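Local coordinates for protein integral membrane indolylacetylinositol arabinosyltransferase EmbC (Mycolicibacterium smegmatis, PDB 7BVE) that probably polymerises arabinose into mycobacterial cell-wall arabinan as a membrane-embedded arabinosyltransferase, and binds the drug ethambutol, at residues 733-739 with 946-952; 234-238 with 407-412; 87-91 with 188-192; 873-877 with 925-930. All coordinates share one frame; numbering follows the deposited sequence.

Interaction 1: residues 733-739 with 946-952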
# COMPACT_ATOMS: atom_id res chain seq x y z
N ALA A 733 28.66 -2.92 -22.89
CA ALA A 733 29.05 -4.08 -23.68
C ALA A 733 30.55 -4.27 -23.77
O ALA A 733 30.99 -5.34 -24.20
CB ALA A 733 28.47 -3.97 -25.08
N ASN A 734 31.35 -3.28 -23.41
CA ASN A 734 32.80 -3.45 -23.38
C ASN A 734 33.31 -4.00 -22.06
O ASN A 734 34.46 -4.45 -22.01
CB ASN A 734 33.49 -2.11 -23.66
CG ASN A 734 33.34 -1.67 -25.08
OD1 ASN A 734 32.68 -0.67 -25.37
ND2 ASN A 734 33.97 -2.40 -25.99
N ASP A 735 32.50 -3.96 -21.02
CA ASP A 735 32.92 -4.32 -19.68
C ASP A 735 32.20 -5.54 -19.15
O ASP A 735 32.19 -5.77 -17.94
CB ASP A 735 32.72 -3.12 -18.76
CG ASP A 735 33.70 -2.01 -19.06
OD1 ASP A 735 34.83 -2.33 -19.47
OD2 ASP A 735 33.34 -0.83 -18.94
N VAL A 736 31.61 -6.33 -20.03
CA VAL A 736 31.02 -7.62 -19.70
C VAL A 736 31.81 -8.68 -20.45
O VAL A 736 31.92 -8.62 -21.67
CB VAL A 736 29.53 -7.68 -20.07
CG1 VAL A 736 29.03 -9.06 -19.91
CG2 VAL A 736 28.75 -6.76 -19.20
N LEU A 737 32.36 -9.63 -19.71
CA LEU A 737 33.17 -10.69 -20.28
C LEU A 737 32.32 -11.94 -20.47
O LEU A 737 31.51 -12.29 -19.61
CB LEU A 737 34.35 -11.00 -19.37
CG LEU A 737 35.30 -9.83 -19.17
CD1 LEU A 737 36.35 -10.19 -18.16
CD2 LEU A 737 35.94 -9.44 -20.46
N VAL A 738 32.50 -12.60 -21.61
CA VAL A 738 31.62 -13.69 -22.04
C VAL A 738 32.47 -14.87 -22.47
O VAL A 738 33.35 -14.72 -23.33
CB VAL A 738 30.71 -13.24 -23.21
CG1 VAL A 738 29.98 -14.41 -23.80
CG2 VAL A 738 29.70 -12.22 -22.75
N GLU A 739 32.23 -16.04 -21.88
CA GLU A 739 32.81 -17.28 -22.39
C GLU A 739 31.79 -18.01 -23.26
O GLU A 739 30.68 -18.31 -22.82
CB GLU A 739 33.34 -18.17 -21.27
CG GLU A 739 32.42 -18.51 -20.14
CD GLU A 739 33.02 -19.59 -19.28
OE1 GLU A 739 34.04 -20.17 -19.71
OE2 GLU A 739 32.50 -19.85 -18.18
N PRO A 946 38.37 -19.80 -17.15
CA PRO A 946 37.68 -19.50 -18.39
C PRO A 946 38.45 -18.56 -19.30
O PRO A 946 39.24 -17.73 -18.84
CB PRO A 946 36.39 -18.84 -17.91
CG PRO A 946 36.69 -18.34 -16.58
CD PRO A 946 37.63 -19.31 -15.98
N GLU A 947 38.23 -18.71 -20.60
CA GLU A 947 38.81 -17.86 -21.63
C GLU A 947 37.73 -16.90 -22.10
O GLU A 947 36.77 -17.31 -22.76
CB GLU A 947 39.35 -18.69 -22.78
CG GLU A 947 40.51 -19.57 -22.39
CD GLU A 947 40.98 -20.43 -23.53
OE1 GLU A 947 40.32 -20.43 -24.58
OE2 GLU A 947 42.01 -21.12 -23.37
N LEU A 948 37.88 -15.62 -21.77
CA LEU A 948 36.80 -14.66 -21.83
C LEU A 948 37.00 -13.68 -22.99
O LEU A 948 38.12 -13.28 -23.31
CB LEU A 948 36.72 -13.89 -20.51
CG LEU A 948 36.45 -14.77 -19.29
CD1 LEU A 948 36.58 -13.97 -18.03
CD2 LEU A 948 35.09 -15.38 -19.37
N ARG A 949 35.89 -13.31 -23.62
CA ARG A 949 35.83 -12.25 -24.62
C ARG A 949 34.74 -11.28 -24.21
O ARG A 949 33.90 -11.59 -23.38
CB ARG A 949 35.53 -12.80 -26.02
CG ARG A 949 36.56 -13.75 -26.56
CD ARG A 949 36.15 -14.27 -27.93
NE ARG A 949 36.21 -13.22 -28.94
CZ ARG A 949 35.72 -13.34 -30.17
NH1 ARG A 949 35.12 -14.46 -30.55
NH2 ARG A 949 35.83 -12.33 -31.03
N THR A 950 34.76 -10.09 -24.80
CA THR A 950 33.75 -9.11 -24.42
C THR A 950 32.44 -9.41 -25.12
O THR A 950 32.38 -10.15 -26.10
CB THR A 950 34.21 -7.70 -24.72
OG1 THR A 950 34.45 -7.56 -26.12
CG2 THR A 950 35.49 -7.40 -23.99
N LEU A 951 31.36 -8.82 -24.61
CA LEU A 951 30.04 -9.04 -25.19
C LEU A 951 29.88 -8.33 -26.53
O LEU A 951 29.05 -8.75 -27.33
CB LEU A 951 28.96 -8.59 -24.20
CG LEU A 951 27.47 -8.80 -24.42
CD1 LEU A 951 26.82 -9.05 -23.09
CD2 LEU A 951 26.83 -7.59 -25.04
N GLN A 952 30.66 -7.29 -26.79
CA GLN A 952 30.61 -6.62 -28.08
C GLN A 952 31.25 -7.45 -29.18
O GLN A 952 30.86 -7.34 -30.35
CB GLN A 952 31.28 -5.25 -27.96
CG GLN A 952 31.26 -4.35 -29.18
CD GLN A 952 29.86 -3.93 -29.60
OE1 GLN A 952 28.98 -3.75 -28.77
NE2 GLN A 952 29.67 -3.74 -30.90
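Leu951 fills the tight side of this contact, where its branches settle among three small apolar side chains of 733-739. With chi1 at -173°, it runs alongside Val736 and brings CD1 to 3.9 Å from Val736 CG1. CD2 turns to the methyl of Ala733, and CB rests against Val738 CG2 at 4.0 Å. Beta-branched Val736 and Val738 suit the extended chain of this buried face, while the small methyl of Ala733 lets the turn come close to Leu951. Backbone bonds fix the register: Leu951 N donates to Val736 O over 3.0 Å, and Arg949 N reaches Val738 O at 2.9 Å. Val738 N returns a bond to Arg949 O, though it is modelled too short for its length to carry meaning.

The side of Leu737, Leu948 and Thr950 is partly open to solvent, although the leucines still touch. They cross at about a right angle, Leu737 CD1 lying 3.8 Å from Leu948 CD1. Leu948 also sets CD2 3.8 Å from Glu739 CB, while the Glu739 carboxylate continues to a hydrogen bond with Tyr1028. Arg949 and Glu947 send long charged chains to the solvent, Arg949 with a weak ion pair to Glu953. At the other end, the Gln952 amide bonds to Gln974 and Ser957, close to the disulfide Cys730-Cys973.

Thr950, paired with Leu737 and at the N-cap position, leads from the strand into helix 951-954. The whole is an antiparallel edge-strand pairing, with 949-950 as an outermost strand of the mixed sheet in the C-terminal domain, beside 736-738.

Interaction 2: residues 234-238 with 407-412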
# COMPACT_ATOMS: atom_id res chain seq x y z
N LEU A 234 -4.79 37.79 -38.25
CA LEU A 234 -5.06 38.13 -36.85
C LEU A 234 -4.02 39.11 -36.30
O LEU A 234 -4.35 40.01 -35.53
CB LEU A 234 -5.10 36.87 -36.00
CG LEU A 234 -5.46 37.02 -34.53
CD1 LEU A 234 -6.83 37.61 -34.41
CD2 LEU A 234 -5.39 35.68 -33.84
N HIS A 235 -2.75 38.95 -36.69
CA HIS A 235 -1.74 39.93 -36.28
C HIS A 235 -1.97 41.29 -36.92
O HIS A 235 -1.75 42.33 -36.28
CB HIS A 235 -0.34 39.44 -36.62
CG HIS A 235 0.73 40.40 -36.22
ND1 HIS A 235 1.22 41.37 -37.07
CD2 HIS A 235 1.37 40.59 -35.04
CE1 HIS A 235 2.13 42.09 -36.44
NE2 HIS A 235 2.24 41.64 -35.21
N VAL A 236 -2.38 41.31 -38.19
CA VAL A 236 -2.64 42.59 -38.85
C VAL A 236 -3.84 43.29 -38.21
O VAL A 236 -3.88 44.52 -38.10
CB VAL A 236 -2.83 42.37 -40.37
CG1 VAL A 236 -3.17 43.66 -41.09
CG2 VAL A 236 -1.56 41.81 -40.96
N LEU A 237 -4.80 42.52 -37.70
CA LEU A 237 -5.88 43.13 -36.92
C LEU A 237 -5.39 43.63 -35.57
O LEU A 237 -5.85 44.67 -35.09
CB LEU A 237 -7.03 42.15 -36.72
CG LEU A 237 -7.83 41.70 -37.93
CD1 LEU A 237 -8.91 40.76 -37.46
CD2 LEU A 237 -8.41 42.88 -38.64
N ASP A 238 -4.48 42.89 -34.93
CA ASP A 238 -4.02 43.30 -33.60
C ASP A 238 -3.14 44.54 -33.64
O ASP A 238 -3.06 45.27 -32.64
CB ASP A 238 -3.26 42.18 -32.90
CG ASP A 238 -4.17 41.11 -32.35
OD1 ASP A 238 -5.34 41.43 -32.05
OD2 ASP A 238 -3.71 39.97 -32.20
N ARG A 407 -3.74 41.93 -26.72
CA ARG A 407 -3.65 41.41 -28.08
C ARG A 407 -3.99 39.93 -28.06
O ARG A 407 -3.80 39.25 -27.06
CB ARG A 407 -2.26 41.64 -28.67
CG ARG A 407 -2.00 43.07 -29.06
CD ARG A 407 -0.59 43.29 -29.53
NE ARG A 407 -0.42 44.64 -30.06
CZ ARG A 407 0.73 45.15 -30.48
NH1 ARG A 407 1.83 44.42 -30.42
NH2 ARG A 407 0.77 46.38 -30.95
N LEU A 408 -4.49 39.43 -29.19
CA LEU A 408 -5.02 38.07 -29.27
C LEU A 408 -4.07 37.06 -29.87
O LEU A 408 -4.27 35.85 -29.67
CB LEU A 408 -6.31 38.06 -30.09
CG LEU A 408 -7.54 38.64 -29.44
CD1 LEU A 408 -8.64 38.72 -30.45
CD2 LEU A 408 -7.94 37.72 -28.33
N LEU A 409 -3.06 37.50 -30.63
CA LEU A 409 -2.13 36.56 -31.23
C LEU A 409 -1.30 35.76 -30.23
O LEU A 409 -1.15 34.54 -30.46
CB LEU A 409 -1.23 37.29 -32.24
CG LEU A 409 -0.22 36.43 -32.99
CD1 LEU A 409 -0.90 35.42 -33.87
CD2 LEU A 409 0.70 37.29 -33.80
N PRO A 410 -0.75 36.30 -29.13
CA PRO A 410 -0.12 35.40 -28.15
C PRO A 410 -1.09 34.47 -27.44
O PRO A 410 -0.68 33.39 -27.01
CB PRO A 410 0.57 36.36 -27.18
CG PRO A 410 -0.06 37.63 -27.38
CD PRO A 410 -0.41 37.70 -28.80
N VAL A 411 -2.38 34.81 -27.36
CA VAL A 411 -3.35 33.87 -26.82
C VAL A 411 -3.58 32.71 -27.79
O VAL A 411 -3.69 31.55 -27.38
CB VAL A 411 -4.66 34.62 -26.49
CG1 VAL A 411 -5.71 33.67 -25.97
CG2 VAL A 411 -4.39 35.70 -25.46
N ALA A 412 -3.60 33.00 -29.10
CA ALA A 412 -3.73 31.93 -30.09
C ALA A 412 -2.48 31.06 -30.13
O ALA A 412 -2.57 29.83 -30.30
CB ALA A 412 -4.02 32.52 -31.46
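Arg407 meets Asp238 through its aliphatic part, CG lying 4.1 Å from Asp238 CB. Extended from CG to NE, the chain passes the end of helix 214-238, and NE approaches Asp238 O obliquely at 3.7 Å. Its charge is not spent on the Asp238 carboxylate, since Asp238 OD2 lies 6.1 Å from Arg407 NE.

Leu408 comes next, and its backbone N gives a hydrogen bond to Asp238 OD2 at 3.2 Å, arriving from well above the carboxylate plane. Leucine suits the place because its side chain is enclosed by Leu442, Ile445 and Val446 of helix 440-449 and Leu458 of helix 456-467, while CB faces Leu234 CD1.

Leu409 N is the second donor to the same oxygen, 3.0 Å from Asp238 OD2 and nearly along its C-O axis, from the same face of the carboxylate as Leu408 N. An acidic residue suits this place: a buried carboxylate oxygen answers two N-H groups near the start of helix 409-422, where the helix dipole would probably stabilise its negative charge. This joins the end of one membrane helix to the beginning of another within the GT-C-type transmembrane bundle. A chi1 of -179° swings the Leu409 branches away from its own N and carries CD2 to the edge of the His235 ring, 3.6 Å from His235 CD2. The imidazole also meets the His245 ring, the two planes nearly parallel, and touches the bound 4'-phosphopantetheine.

One turn further on, Ala412 offers only a methyl, which lies 4.2 Å from Leu234 CD2; Ile462 of helix 456-467 packs on the same alanine.

Interaction 3: residues 87-91 with 188-192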
# COMPACT_ATOMS: atom_id res chain seq x y z
N ASN A 87 8.35 -41.70 -36.11
CA ASN A 87 8.15 -40.68 -35.09
C ASN A 87 7.51 -39.42 -35.65
O ASN A 87 7.41 -38.41 -34.95
CB ASN A 87 9.47 -40.35 -34.40
CG ASN A 87 10.57 -39.96 -35.38
OD1 ASN A 87 10.37 -39.93 -36.60
ND2 ASN A 87 11.75 -39.64 -34.85
N ARG A 88 7.08 -39.45 -36.91
CA ARG A 88 6.49 -38.30 -37.58
C ARG A 88 5.04 -38.17 -37.14
O ARG A 88 4.18 -38.93 -37.59
CB ARG A 88 6.59 -38.49 -39.09
CG ARG A 88 8.00 -38.58 -39.58
CD ARG A 88 8.07 -38.79 -41.07
NE ARG A 88 9.45 -38.95 -41.52
CZ ARG A 88 10.24 -37.94 -41.86
NH1 ARG A 88 11.48 -38.18 -42.25
NH2 ARG A 88 9.79 -36.70 -41.83
N SER A 89 4.76 -37.21 -36.26
CA SER A 89 3.41 -37.10 -35.72
C SER A 89 2.57 -36.07 -36.46
O SER A 89 1.49 -36.39 -36.96
CB SER A 89 3.47 -36.76 -34.22
OG SER A 89 3.99 -37.86 -33.49
N VAL A 90 3.03 -34.83 -36.55
CA VAL A 90 2.18 -33.76 -37.08
C VAL A 90 2.25 -33.75 -38.60
O VAL A 90 3.29 -34.00 -39.21
CB VAL A 90 2.56 -32.40 -36.47
CG1 VAL A 90 2.39 -32.44 -34.97
CG2 VAL A 90 3.96 -31.98 -36.82
N LEU A 91 1.09 -33.53 -39.20
CA LEU A 91 0.98 -33.29 -40.63
C LEU A 91 1.13 -31.82 -40.97
O LEU A 91 1.68 -31.49 -42.02
CB LEU A 91 -0.38 -33.79 -41.14
CG LEU A 91 -0.75 -33.66 -42.61
CD1 LEU A 91 0.13 -34.52 -43.45
CD2 LEU A 91 -2.19 -34.05 -42.81
N THR A 188 5.90 -28.75 -40.12
CA THR A 188 5.44 -30.06 -40.57
C THR A 188 6.51 -31.09 -40.25
O THR A 188 7.60 -30.76 -39.79
CB THR A 188 5.12 -30.04 -42.06
OG1 THR A 188 4.59 -31.32 -42.44
CG2 THR A 188 6.37 -29.79 -42.85
N ASP A 189 6.18 -32.36 -40.51
CA ASP A 189 7.12 -33.46 -40.32
C ASP A 189 7.26 -34.34 -41.55
O ASP A 189 7.66 -35.50 -41.42
CB ASP A 189 6.74 -34.36 -39.14
CG ASP A 189 7.02 -33.72 -37.81
OD1 ASP A 189 7.85 -32.79 -37.75
OD2 ASP A 189 6.46 -34.18 -36.79
N LEU A 190 6.93 -33.85 -42.74
CA LEU A 190 7.12 -34.62 -43.95
C LEU A 190 8.27 -34.04 -44.76
O LEU A 190 8.81 -32.97 -44.44
CB LEU A 190 5.84 -34.65 -44.77
CG LEU A 190 4.63 -35.27 -44.08
CD1 LEU A 190 3.44 -35.22 -45.00
CD2 LEU A 190 4.92 -36.68 -43.66
N SER A 191 8.67 -34.75 -45.81
CA SER A 191 9.83 -34.33 -46.58
C SER A 191 9.72 -34.46 -48.09
O SER A 191 10.64 -34.04 -48.79
CB SER A 191 11.07 -35.12 -46.11
OG SER A 191 10.93 -36.49 -46.44
N GLY A 192 8.63 -35.00 -48.62
CA GLY A 192 8.56 -35.27 -50.04
C GLY A 192 8.21 -34.06 -50.88
O GLY A 192 8.25 -32.92 -50.42
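Thr188 OG1 takes part in two hydrogen bonds. It donates to Leu91 O at 2.9 Å, approaching from well above the carbonyl plane, and it receives a weak bond from Leu190 N of its own segment. Threonine suits the place because one hydroxyl can do both, and chi1 of -176° carries it across to 87-91.

Asp189 CB points toward 87-91, and its OD2 accepts a weak bond from Val90 N at 3.5 Å. The stronger partner of that oxygen is Lys97, which forms a salt bridge with it. Val90 lays its CG2 against the carboxylate, 3.7 Å from Asp189 CG. Arg88 has the length to stretch along Asp189 O and present its guanidinium edge; NH2 is the donor, though too closely modelled for its length to be trusted. Leu91 CD1 and Leu190 CD1 meet at 3.7 Å.

In the concanavalin-like domain, the loop before strand 201-203 thus lies against the loop leading into strand 90-93 and the start of that strand, an outermost one of its sheet within this chain. Because side chains supply one partner in every bond across the contact, residue identity rather than backbone pairing holds it, with Lys97 probably keeping Asp189 ionised.

Interaction 4: residues 873-877 with 925-930. With CA (calcium ion), chain E.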
# COMPACT_ATOMS: atom_id res chain seq x y z
N GLN A 873 28.62 -19.56 3.18
CA GLN A 873 29.67 -18.81 2.50
C GLN A 873 30.98 -19.59 2.45
O GLN A 873 31.55 -19.80 1.37
CB GLN A 873 29.87 -17.46 3.19
CG GLN A 873 30.71 -16.44 2.41
CD GLN A 873 32.19 -16.52 2.72
OE1 GLN A 873 32.60 -16.90 3.82
NE2 GLN A 873 33.02 -16.16 1.74
N GLY A 874 31.48 -20.02 3.60
CA GLY A 874 32.79 -20.65 3.67
C GLY A 874 32.77 -22.16 3.61
O GLY A 874 33.62 -22.82 4.21
N GLU A 875 31.80 -22.72 2.87
CA GLU A 875 31.66 -24.20 2.77
C GLU A 875 32.68 -24.77 1.77
O GLU A 875 33.31 -25.79 2.09
CB GLU A 875 30.24 -24.57 2.36
CG GLU A 875 29.17 -23.91 3.22
CD GLU A 875 28.32 -24.87 4.02
OE1 GLU A 875 27.59 -25.68 3.40
OE2 GLU A 875 28.37 -24.82 5.26
N VAL A 876 32.83 -24.12 0.61
CA VAL A 876 33.73 -24.57 -0.44
C VAL A 876 34.95 -23.66 -0.45
O VAL A 876 34.82 -22.43 -0.44
CB VAL A 876 33.04 -24.56 -1.81
CG1 VAL A 876 33.94 -25.16 -2.87
CG2 VAL A 876 31.71 -25.29 -1.74
N GLU A 877 36.15 -24.25 -0.45
CA GLU A 877 37.38 -23.48 -0.40
C GLU A 877 38.38 -24.04 -1.40
O GLU A 877 38.19 -25.12 -1.96
CB GLU A 877 38.00 -23.49 1.00
CG GLU A 877 37.16 -22.81 2.06
CD GLU A 877 37.82 -22.82 3.41
OE1 GLU A 877 38.91 -23.41 3.53
OE2 GLU A 877 37.23 -22.25 4.36
N LEU A 925 40.45 -28.69 -4.33
CA LEU A 925 39.14 -28.25 -3.81
C LEU A 925 38.93 -28.86 -2.43
O LEU A 925 39.63 -29.79 -2.09
CB LEU A 925 38.05 -28.71 -4.78
CG LEU A 925 37.80 -27.83 -5.99
CD1 LEU A 925 37.23 -28.63 -7.13
CD2 LEU A 925 36.85 -26.72 -5.64
N VAL A 926 37.95 -28.38 -1.69
CA VAL A 926 37.68 -28.86 -0.32
C VAL A 926 36.22 -28.54 -0.04
O VAL A 926 35.85 -27.47 -0.40
CB VAL A 926 38.56 -28.05 0.65
CG1 VAL A 926 37.85 -27.83 1.96
CG2 VAL A 926 39.95 -28.61 0.86
N ALA A 927 35.42 -29.45 0.52
CA ALA A 927 34.01 -29.11 0.84
C ALA A 927 33.50 -29.85 2.09
O ALA A 927 34.04 -30.92 2.43
CB ALA A 927 33.14 -29.36 -0.35
N SER A 928 32.48 -29.29 2.74
CA SER A 928 31.89 -29.90 3.96
C SER A 928 30.49 -29.32 4.21
O SER A 928 30.35 -28.08 4.16
CB SER A 928 32.79 -29.68 5.15
OG SER A 928 32.97 -28.29 5.40
N ASP A 929 29.51 -30.18 4.49
CA ASP A 929 28.12 -29.73 4.75
C ASP A 929 27.84 -29.81 6.25
O ASP A 929 27.97 -30.91 6.82
CB ASP A 929 27.11 -30.55 3.94
CG ASP A 929 25.67 -30.17 4.23
OD1 ASP A 929 25.45 -29.30 5.09
OD2 ASP A 929 24.77 -30.75 3.58
N ASP A 930 27.47 -28.68 6.86
CA ASP A 930 27.20 -28.61 8.32
C ASP A 930 25.74 -28.98 8.63
O ASP A 930 24.98 -28.07 9.01
CB ASP A 930 27.55 -27.23 8.88
CG ASP A 930 29.01 -26.87 8.71
OD1 ASP A 930 29.75 -27.68 8.13
OD2 ASP A 930 29.40 -25.77 9.17
CA CA E . 22.92 -32.58 4.40
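Three carboxylates gather where Glu875 meets Asp929 and Asp930, an unusual concentration of like charge. Glu875 OE2 lies 4.2 Å from Asp930 OD2, the two carboxylate planes being turned 64° apart, and Glu875 OE1 is 4.5 Å from Asp929 OD1. A bend at chi2 (-117°) folds the Glu875 chain back over the strand end, leaving OE1 3.7 Å from Ser928 O. Such crowding of acids would be costly alone; it is presumably eased by the calcium ion, which Asp929 OD2 binds at 2.7 Å, and by His936, which gives a weak hydrogen bond to Glu875 OE1. Asp929 suits the metal because its carboxylate offers a hard oxygen; its CB leaves the backbone on the side away from 873-877, and a chi1 of 177° places OD2 at the ion.

Beyond the acids the segments join in a single antiparallel bridge. Glu877 N donates to Val926 O at 3.2 Å in an almost straight bond. Being a hydrogen-bonded antiparallel pair, Glu877 and Val926 put their side chains on the same face, with Glu877 CB 4.4 Å from Val926 CG1; the glutamate's polar end goes on to Ser894. On the other face Val876 CG1 stands 4.3 Å from Leu925 CD2, two branched apolar groups fitting the buried side.

Within the C-terminal domain, strand 877-878 lies between 922-928 and 895-899, whose Phe897 packs on Val876 and whose Thr896 touches Glu877. Strand 922-928 in turn pairs antiparallel with 845-847 and 851-852, Ala927 bonding to Leu846 and Leu925 to Ser848 through their backbones.

Overall arrangement
The four contacts are spread over a large protein and none touches another. Interactions 1 and 4 share the C-terminal domain: interaction 4 is nested in the chain loop closed by interaction 1, with nearest atoms about 13 Å apart. Interaction 3, in the N-terminal concanavalin-like domain, closes earlier in the chain, its centre 41 Å from that of interaction 1. Interaction 2 stands apart in the membrane bundle, its centre 62 Å from interaction 1 and 82 Å from interaction 4. It alone borders the phosphopantetheine pocket, through His235. The ethambutol pocket draws residues from both membrane and C-terminal portions, but includes none of these segments.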